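Local coordinates for protein CurF (Lyngbya majuscula, PDB 5DP2) that probably forms the cyclopropane ring during curacin A biosynthesis, as an enoyl-reductase-type domain of a polyketide synthase that binds NADP, at residues Phe144-Gly149 / Gly172-Gln177; Tyr148-Leu153 / Val229-Leu234. One frame throughout, in Å; residues are numbered along the deposited sequence.

Interaction 1 (Phe144-Gly149 / Gly172-Gln177); sequences FTAYYG and GQAAVQ. With NAP (NADP nicotinamide-adenine-dinucleotide phosphate), chain B.
A close contact between two helices, made by Ala146 of helix 140-153 against Ala174 and Ala175 of helix 170-181, lies buried with its centre about 8 Å from the centre of the chain, beside the bound NADP. It illustrates how alanines let two helices approach until methyl groups meet backbone. The CA atoms of Ala146 and Ala175 are 5.0 Å apart, and the CB of Ala146 reaches the partner's main chain, 3.7 Å from Ala175 N. The same methyl is flanked by the two alanine methyls, with Ala146 CB 4.1 Å from Ala174 CB and 4.0 Å from Ala175 CB. No hydrogen bond crosses the interface; apolar packing carries it. Beyond the pair, Phe144 and Tyr147 pack on helix 290-305, while Gln173 bonds through its amide to Ala167 O and Gln201.

One residue before Ala146, Thr145 turns to the cofactor. Its CG2 lies above the plane of the nicotinamide, just outside the ring beyond C4N, 3.7 Å from NADP C4N, while OG1 comes in on the same side, nearer the plane, at 3.4 Å from that atom. The torsion divides these tasks: with CG2 opposite the backbone N (OG1 at chi1 -62°), the hydroxyl is also hydrogen-bonded to Met141 O, one turn earlier. With an alanine here, the nicotinamide would probably lose its contacts at C4N, and Met141 O would be left without its hydroxyl mate. C4 is the hydride-carrying position of nicotinamide cofactors, so the threonine borders the chemically important end of NADP. Helix 170-181 follows strand 161-164, the first strand of a six-stranded parallel sheet in the order 3-2-1-4-5-6, the arrangement of a Rossmann nucleotide-binding domain, here in a medium-chain dehydrogenase/reductase-type enoyl reductase.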
loop_
_atom_site.group_PDB
_atom_site.type_symbol
_atom_site.label_atom_id
_atom_site.label_comp_id
_atom_site.label_asym_id
_atom_site.label_seq_id
_atom_site.Cartn_x
_atom_site.Cartn_y
_atom_site.Cartn_z
ATOM N N PHE A 144 -2.118 -5.373 3.287
ATOM C CA PHE A 144 -2.255 -5.140 4.718
ATOM C C PHE A 144 -3.191 -3.952 4.960
ATOM O O PHE A 144 -4.021 -3.977 5.875
ATOM C CB PHE A 144 -0.899 -4.974 5.420
ATOM C CG PHE A 144 -0.148 -6.269 5.656
ATOM C CD1 PHE A 144 0.080 -7.209 4.656
ATOM C CD2 PHE A 144 0.383 -6.540 6.922
ATOM C CE1 PHE A 144 0.792 -8.370 4.894
ATOM C CE2 PHE A 144 1.099 -7.705 7.165
ATOM C CZ PHE A 144 1.306 -8.612 6.155
ATOM N N THR A 145 -3.075 -2.896 4.125
ATOM C CA THR A 145 -3.959 -1.735 4.237
ATOM C C THR A 145 -5.405 -2.129 3.981
ATOM O O THR A 145 -6.311 -1.789 4.748
ATOM C CB THR A 145 -3.506 -0.662 3.227
ATOM O OG1 THR A 145 -2.177 -0.225 3.541
ATOM C CG2 THR A 145 -4.400 0.565 3.259
ATOM N N ALA A 146 -5.632 -2.832 2.868
ATOM C CA ALA A 146 -6.996 -3.196 2.500
ATOM C C ALA A 146 -7.615 -4.166 3.511
ATOM O O ALA A 146 -8.802 -4.075 3.820
ATOM C CB ALA A 146 -7.035 -3.749 1.099
ATOM N N TYR A 147 -6.827 -5.111 4.027
ATOM C CA TYR A 147 -7.355 -6.066 5.001
ATOM C C TYR A 147 -7.686 -5.378 6.312
ATOM O O TYR A 147 -8.753 -5.601 6.903
ATOM C CB TYR A 147 -6.333 -7.195 5.228
ATOM C CG TYR A 147 -6.872 -8.315 6.095
ATOM C CD1 TYR A 147 -7.626 -9.337 5.550
ATOM C CD2 TYR A 147 -6.617 -8.361 7.451
ATOM C CE1 TYR A 147 -8.101 -10.378 6.322
ATOM C CE2 TYR A 147 -7.114 -9.396 8.244
ATOM C CZ TYR A 147 -7.860 -10.400 7.663
ATOM O OH TYR A 147 -8.359 -11.453 8.418
ATOM N N TYR A 148 -6.780 -4.525 6.807
ATOM C CA TYR A 148 -7.067 -3.817 8.046
ATOM C C TYR A 148 -8.341 -2.994 7.916
ATOM O O TYR A 148 -9.211 -3.009 8.789
ATOM C CB TYR A 148 -5.861 -2.954 8.441
ATOM C CG TYR A 148 -6.044 -2.281 9.757
ATOM C CD1 TYR A 148 -6.245 -3.014 10.922
ATOM C CD2 TYR A 148 -6.008 -0.892 9.858
ATOM C CE1 TYR A 148 -6.400 -2.403 12.148
ATOM C CE2 TYR A 148 -6.145 -0.264 11.085
ATOM C CZ TYR A 148 -6.340 -1.018 12.234
ATOM O OH TYR A 148 -6.491 -0.403 13.462
ATOM N N GLY A 149 -8.469 -2.257 6.807
ATOM C CA GLY A 149 -9.653 -1.434 6.621
ATOM C C GLY A 149 -10.936 -2.237 6.462
ATOM O O GLY A 149 -11.956 -1.928 7.090
ATOM N N GLY A 172 -6.437 -0.298 -4.195
ATOM C CA GLY A 172 -7.744 -0.605 -4.772
ATOM C C GLY A 172 -7.849 -2.028 -5.300
ATOM O O GLY A 172 -8.860 -2.712 -5.068
ATOM N N GLN A 173 -6.816 -2.495 -6.001
ATOM C CA GLN A 173 -6.840 -3.859 -6.535
ATOM C C GLN A 173 -6.877 -4.880 -5.396
ATOM O O GLN A 173 -7.587 -5.897 -5.465
ATOM C CB GLN A 173 -5.622 -4.118 -7.424
ATOM C CG GLN A 173 -5.750 -3.474 -8.810
ATOM C CD GLN A 173 -6.547 -4.349 -9.765
ATOM O OE1 GLN A 173 -6.084 -5.430 -10.150
ATOM N NE2 GLN A 173 -7.734 -3.920 -10.136
ATOM N N ALA A 174 -6.072 -4.643 -4.349
ATOM C CA ALA A 174 -6.099 -5.526 -3.176
ATOM C C ALA A 174 -7.474 -5.512 -2.520
ATOM O O ALA A 174 -7.999 -6.568 -2.126
ATOM C CB ALA A 174 -5.023 -5.125 -2.176
ATOM N N ALA A 175 -8.069 -4.334 -2.400
ATOM C CA ALA A 175 -9.399 -4.206 -1.820
ATOM C C ALA A 175 -10.443 -4.945 -2.644
ATOM O O ALA A 175 -11.347 -5.565 -2.064
ATOM C CB ALA A 175 -9.754 -2.739 -1.650
ATOM N N VAL A 176 -10.360 -4.898 -3.976
ATOM C CA VAL A 176 -11.322 -5.656 -4.786
ATOM C C VAL A 176 -11.190 -7.148 -4.487
ATOM O O VAL A 176 -12.189 -7.841 -4.273
ATOM C CB VAL A 176 -11.159 -5.372 -6.303
ATOM C CG1 VAL A 176 -12.007 -6.340 -7.112
ATOM C CG2 VAL A 176 -11.534 -3.932 -6.628
ATOM N N GLN A 177 -9.965 -7.665 -4.491
ATOM C CA GLN A 177 -9.784 -9.086 -4.224
ATOM C C GLN A 177 -10.352 -9.451 -2.858
ATOM O O GLN A 177 -11.042 -10.475 -2.705
ATOM C CB GLN A 177 -8.308 -9.494 -4.253
ATOM C CG GLN A 177 -7.698 -9.594 -5.636
ATOM C CD GLN A 177 -6.399 -10.378 -5.584
ATOM O OE1 GLN A 177 -6.325 -11.421 -4.928
ATOM N NE2 GLN A 177 -5.393 -9.907 -6.294
HETATM P PA NAP B . -2.260 3.708 -6.435
HETATM O O1A NAP B . -1.633 2.607 -7.220
HETATM O O2A NAP B . -3.657 3.556 -5.956
HETATM O O5B NAP B . -2.098 5.043 -7.298
HETATM C C5B NAP B . -2.871 6.215 -7.005
HETATM C C4B NAP B . -4.309 6.102 -7.463
HETATM O O4B NAP B . -4.923 7.359 -7.302
HETATM C C3B NAP B . -4.469 5.688 -8.896
HETATM O O3B NAP B . -5.125 4.418 -8.922
HETATM C C2B NAP B . -5.329 6.789 -9.547
HETATM O O2B NAP B . -6.426 6.392 -10.320
HETATM C C1B NAP B . -5.901 7.523 -8.350
HETATM N N9A NAP B . -6.045 8.961 -8.532
HETATM C C8A NAP B . -5.079 9.922 -8.332
HETATM N N7A NAP B . -5.573 11.155 -8.593
HETATM C C5A NAP B . -6.854 10.980 -8.947
HETATM C C6A NAP B . -7.918 11.850 -9.331
HETATM N N6A NAP B . -7.711 13.181 -9.388
HETATM N N1A NAP B . -9.098 11.317 -9.618
HETATM C C2A NAP B . -9.267 9.992 -9.551
HETATM N N3A NAP B . -8.353 9.081 -9.203
HETATM C C4A NAP B . -7.158 9.576 -8.924
HETATM O O3 NAP B . -1.334 4.061 -5.166
HETATM P PN NAP B . -1.183 3.293 -3.769
HETATM O O1N NAP B . 0.247 3.345 -3.395
HETATM O O2N NAP B . -1.871 1.960 -3.820
HETATM O O5D NAP B . -1.947 4.266 -2.809
HETATM C C5D NAP B . -3.376 4.424 -2.968
HETATM C C4D NAP B . -3.847 5.690 -2.209
HETATM O O4D NAP B . -3.965 5.356 -0.850
HETATM C C3D NAP B . -2.867 6.869 -2.257
HETATM O O3D NAP B . -3.627 8.078 -2.128
HETATM C C2D NAP B . -1.983 6.624 -1.060
HETATM O O2D NAP B . -1.404 7.850 -0.602
HETATM C C1D NAP B . -2.955 6.027 -0.077
HETATM N N1N NAP B . -2.506 5.004 0.891
HETATM C C2N NAP B . -2.739 5.187 2.211
HETATM C C3N NAP B . -2.355 4.255 3.171
HETATM C C7N NAP B . -2.639 4.505 4.612
HETATM O O7N NAP B . -2.092 3.748 5.384
HETATM N N7N NAP B . -3.473 5.523 4.956
HETATM C C4N NAP B . -1.706 3.087 2.757
HETATM C C5N NAP B . -1.480 2.919 1.397
HETATM C C6N NAP B . -1.889 3.886 0.470
HETATM P P2B NAP B . -6.319 5.798 -11.800
HETATM O O1X NAP B . -5.665 4.428 -11.672
HETATM O O2X NAP B . -7.758 5.733 -12.230
HETATM O O3X NAP B . -5.474 6.759 -12.601
#

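Interaction 2 (Tyr148-Leu153 / Val229-Leu234); sequences YGLHNL and VIFNSL. With NAP (NADP nicotinamide-adenine-dinucleotide phosphate), chain B.
Leu150 lays its CD2 methyl obliquely against the Phe231 ring, 4.2 Å from CD1, and the two side chains cross at about a right angle. The same methyl lies 4.3 Å from Val229 CG1, so one branch of the leucine bridges two residues on the same side of strand 227-232. Phe231 has its CG opposite the backbone N (chi1 -175°), carrying the ring to the helix, where it lies close against Gly149, which has no side chain. The helix ends in a wider pi-type turn, with Leu153 N bonded to Tyr148 O.

Past the strand, the chain turns to NADP. Asn232 OD1 accepts from Leu234 N at 3.0 Å, an Asx turn, and Asn232 ND2 donates to Leu234 O at 2.8 Å; with Glu255 OE1 as a further partner of ND2, the amide is held against rotation. Leu234 CD2 then sits over one face of the adenine at its N3A border, 3.5 Å from NADP N3A, with CD1 on the same side, just outside C2A, while Ser233 CB packs on the ribose of the nicotinamide half, 3.6 Å from C4D.

Around this contact, Leu150 also touches Ala175 and Leu178 of helix 170-181, and Ile254 of the adjoining strand 251-255 meets Leu150, Val229 and Phe231, filling the layer between helices and parallel sheet.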
loop_
_atom_site.group_PDB
_atom_site.type_symbol
_atom_site.label_atom_id
_atom_site.label_comp_id
_atom_site.label_asym_id
_atom_site.label_seq_id
_atom_site.Cartn_x
_atom_site.Cartn_y
_atom_site.Cartn_z
ATOM N N TYR A 148 -6.780 -4.525 6.807
ATOM C CA TYR A 148 -7.067 -3.817 8.046
ATOM C C TYR A 148 -8.341 -2.994 7.916
ATOM O O TYR A 148 -9.211 -3.009 8.789
ATOM C CB TYR A 148 -5.861 -2.954 8.441
ATOM C CG TYR A 148 -6.044 -2.281 9.757
ATOM C CD1 TYR A 148 -6.245 -3.014 10.922
ATOM C CD2 TYR A 148 -6.008 -0.892 9.858
ATOM C CE1 TYR A 148 -6.400 -2.403 12.148
ATOM C CE2 TYR A 148 -6.145 -0.264 11.085
ATOM C CZ TYR A 148 -6.340 -1.018 12.234
ATOM O OH TYR A 148 -6.491 -0.403 13.462
ATOM N N GLY A 149 -8.469 -2.257 6.807
ATOM C CA GLY A 149 -9.653 -1.434 6.621
ATOM C C GLY A 149 -10.936 -2.237 6.462
ATOM O O GLY A 149 -11.956 -1.928 7.090
ATOM N N LEU A 150 -10.928 -3.197 5.537
ATOM C CA LEU A 150 -12.157 -3.933 5.196
ATOM C C LEU A 150 -12.561 -4.961 6.251
ATOM O O LEU A 150 -13.747 -5.139 6.508
ATOM C CB LEU A 150 -12.030 -4.616 3.847
ATOM C CG LEU A 150 -11.909 -3.697 2.617
ATOM C CD1 LEU A 150 -11.537 -4.517 1.417
ATOM C CD2 LEU A 150 -13.166 -2.901 2.364
ATOM N N HIS A 151 -11.580 -5.674 6.802
ATOM C CA HIS A 151 -11.845 -6.731 7.767
ATOM C C HIS A 151 -11.842 -6.193 9.190
ATOM O O HIS A 151 -12.835 -6.258 9.893
ATOM C CB HIS A 151 -10.864 -7.882 7.590
ATOM C CG HIS A 151 -11.006 -8.976 8.601
ATOM N ND1 HIS A 151 -10.300 -8.992 9.785
ATOM C CD2 HIS A 151 -11.749 -10.103 8.600
ATOM C CE1 HIS A 151 -10.621 -10.066 10.485
ATOM N NE2 HIS A 151 -11.500 -10.759 9.788
ATOM N N ASN A 152 -10.714 -5.653 9.660
ATOM C CA ASN A 152 -10.619 -5.307 11.073
ATOM C C ASN A 152 -11.546 -4.153 11.455
ATOM O O ASN A 152 -12.159 -4.170 12.507
ATOM C CB ASN A 152 -9.188 -4.955 11.486
ATOM C CG ASN A 152 -8.250 -6.139 11.486
ATOM O OD1 ASN A 152 -8.238 -6.924 10.567
ATOM N ND2 ASN A 152 -7.371 -6.189 12.480
ATOM N N LEU A 153 -11.579 -3.113 10.612
ATOM C CA LEU A 153 -12.318 -1.901 10.943
ATOM C C LEU A 153 -13.769 -1.957 10.476
ATOM O O LEU A 153 -14.683 -1.916 11.300
ATOM C CB LEU A 153 -11.598 -0.643 10.421
ATOM C CG LEU A 153 -10.174 -0.425 11.014
ATOM C CD1 LEU A 153 -9.593 0.847 10.437
ATOM C CD2 LEU A 153 -10.176 -0.424 12.534
ATOM N N VAL A 229 -20.277 0.182 2.670
ATOM C CA VAL A 229 -18.879 0.457 2.985
ATOM C C VAL A 229 -18.312 1.230 1.802
ATOM O O VAL A 229 -18.552 0.870 0.643
ATOM C CB VAL A 229 -18.078 -0.845 3.206
ATOM C CG1 VAL A 229 -16.612 -0.562 3.507
ATOM C CG2 VAL A 229 -18.687 -1.689 4.319
ATOM N N ILE A 230 -17.493 2.250 2.113
ATOM C CA ILE A 230 -16.685 2.937 1.107
ATOM C C ILE A 230 -15.217 2.790 1.515
ATOM O O ILE A 230 -14.867 3.040 2.673
ATOM C CB ILE A 230 -17.076 4.425 0.973
ATOM C CG1 ILE A 230 -18.518 4.547 0.482
ATOM C CG2 ILE A 230 -16.110 5.134 0.041
ATOM C CD1 ILE A 230 -19.054 5.962 0.455
ATOM N N PHE A 231 -14.386 2.400 0.551
ATOM C CA PHE A 231 -12.931 2.335 0.708
ATOM C C PHE A 231 -12.359 3.433 -0.186
ATOM O O PHE A 231 -12.317 3.284 -1.414
ATOM C CB PHE A 231 -12.433 0.944 0.304
ATOM C CG PHE A 231 -10.957 0.730 0.532
ATOM C CD1 PHE A 231 -10.490 0.275 1.753
ATOM C CD2 PHE A 231 -10.033 0.933 -0.473
ATOM C CE1 PHE A 231 -9.138 0.059 1.975
ATOM C CE2 PHE A 231 -8.683 0.701 -0.250
ATOM C CZ PHE A 231 -8.240 0.277 0.976
ATOM N N ASN A 232 -11.973 4.553 0.440
ATOM C CA ASN A 232 -11.622 5.758 -0.299
ATOM C C ASN A 232 -10.182 6.186 -0.064
ATOM O O ASN A 232 -9.651 6.042 1.033
ATOM C CB ASN A 232 -12.521 6.917 0.119
ATOM C CG ASN A 232 -12.357 8.127 -0.798
ATOM O OD1 ASN A 232 -12.271 7.951 -2.027
ATOM N ND2 ASN A 232 -12.288 9.325 -0.233
ATOM N N SER A 233 -9.601 6.793 -1.098
ATOM C CA SER A 233 -8.347 7.532 -1.015
ATOM C C SER A 233 -8.414 8.912 -1.694
ATOM O O SER A 233 -7.405 9.613 -1.713
ATOM C CB SER A 233 -7.210 6.735 -1.619
ATOM O OG SER A 233 -7.388 6.531 -2.999
ATOM N N LEU A 234 -9.551 9.287 -2.284
ATOM C CA LEU A 234 -9.664 10.532 -3.062
ATOM C C LEU A 234 -10.277 11.599 -2.175
ATOM O O LEU A 234 -11.453 11.512 -1.806
ATOM C CB LEU A 234 -10.515 10.287 -4.317
ATOM C CG LEU A 234 -10.035 9.149 -5.228
ATOM C CD1 LEU A 234 -10.964 8.987 -6.423
ATOM C CD2 LEU A 234 -8.598 9.349 -5.680
HETATM P PA NAP B . -2.260 3.708 -6.435
HETATM O O1A NAP B . -1.633 2.607 -7.220
HETATM O O2A NAP B . -3.657 3.556 -5.956
HETATM O O5B NAP B . -2.098 5.043 -7.298
HETATM C C5B NAP B . -2.871 6.215 -7.005
HETATM C C4B NAP B . -4.309 6.102 -7.463
HETATM O O4B NAP B . -4.923 7.359 -7.302
HETATM C C3B NAP B . -4.469 5.688 -8.896
HETATM O O3B NAP B . -5.125 4.418 -8.922
HETATM C C2B NAP B . -5.329 6.789 -9.547
HETATM O O2B NAP B . -6.426 6.392 -10.320
HETATM C C1B NAP B . -5.901 7.523 -8.350
HETATM N N9A NAP B . -6.045 8.961 -8.532
HETATM C C8A NAP B . -5.079 9.922 -8.332
HETATM N N7A NAP B . -5.573 11.155 -8.593
HETATM C C5A NAP B . -6.854 10.980 -8.947
HETATM C C6A NAP B . -7.918 11.850 -9.331
HETATM N N6A NAP B . -7.711 13.181 -9.388
HETATM N N1A NAP B . -9.098 11.317 -9.618
HETATM C C2A NAP B . -9.267 9.992 -9.551
HETATM N N3A NAP B . -8.353 9.081 -9.203
HETATM C C4A NAP B . -7.158 9.576 -8.924
HETATM O O3 NAP B . -1.334 4.061 -5.166
HETATM P PN NAP B . -1.183 3.293 -3.769
HETATM O O1N NAP B . 0.247 3.345 -3.395
HETATM O O2N NAP B . -1.871 1.960 -3.820
HETATM O O5D NAP B . -1.947 4.266 -2.809
HETATM C C5D NAP B . -3.376 4.424 -2.968
HETATM C C4D NAP B . -3.847 5.690 -2.209
HETATM O O4D NAP B . -3.965 5.356 -0.850
HETATM C C3D NAP B . -2.867 6.869 -2.257
HETATM O O3D NAP B . -3.627 8.078 -2.128
HETATM C C2D NAP B . -1.983 6.624 -1.060
HETATM O O2D NAP B . -1.404 7.850 -0.602
HETATM C C1D NAP B . -2.955 6.027 -0.077
HETATM N N1N NAP B . -2.506 5.004 0.891
HETATM C C2N NAP B . -2.739 5.187 2.211
HETATM C C3N NAP B . -2.355 4.255 3.171
HETATM C C7N NAP B . -2.639 4.505 4.612
HETATM O O7N NAP B . -2.092 3.748 5.384
HETATM N N7N NAP B . -3.473 5.523 4.956
HETATM C C4N NAP B . -1.706 3.087 2.757
HETATM C C5N NAP B . -1.480 2.919 1.397
HETATM C C6N NAP B . -1.889 3.886 0.470
HETATM P P2B NAP B . -6.319 5.798 -11.800
HETATM O O1X NAP B . -5.665 4.428 -11.672
HETATM O O2X NAP B . -7.758 5.733 -12.230
HETATM O O3X NAP B . -5.474 6.759 -12.601
#

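In the fold
Interactions 1 and 2 both use helix 140-153 and share Tyr148 and Gly149, with centres about 7 Å apart. The Phe231 ring joins them: its CE1 lies 3.9 Å from Ala146 CA and its CE2 3.9 Å from Ala175 CB, so the strand's aromatic ring touches both helices of interaction 1. Leu150 reinforces the join, its CD1 3.6 Å from Ala175 O. Each contact also leads to NADP, but at different places: 144-149 reaches the nicotinamide, and 229-234 the adenine and the ribose of the nicotinamide half. The apolar packing thus joins two helices and a central strand, and the flanking residues Thr145, Ser233 and Leu234 meet the cofactor.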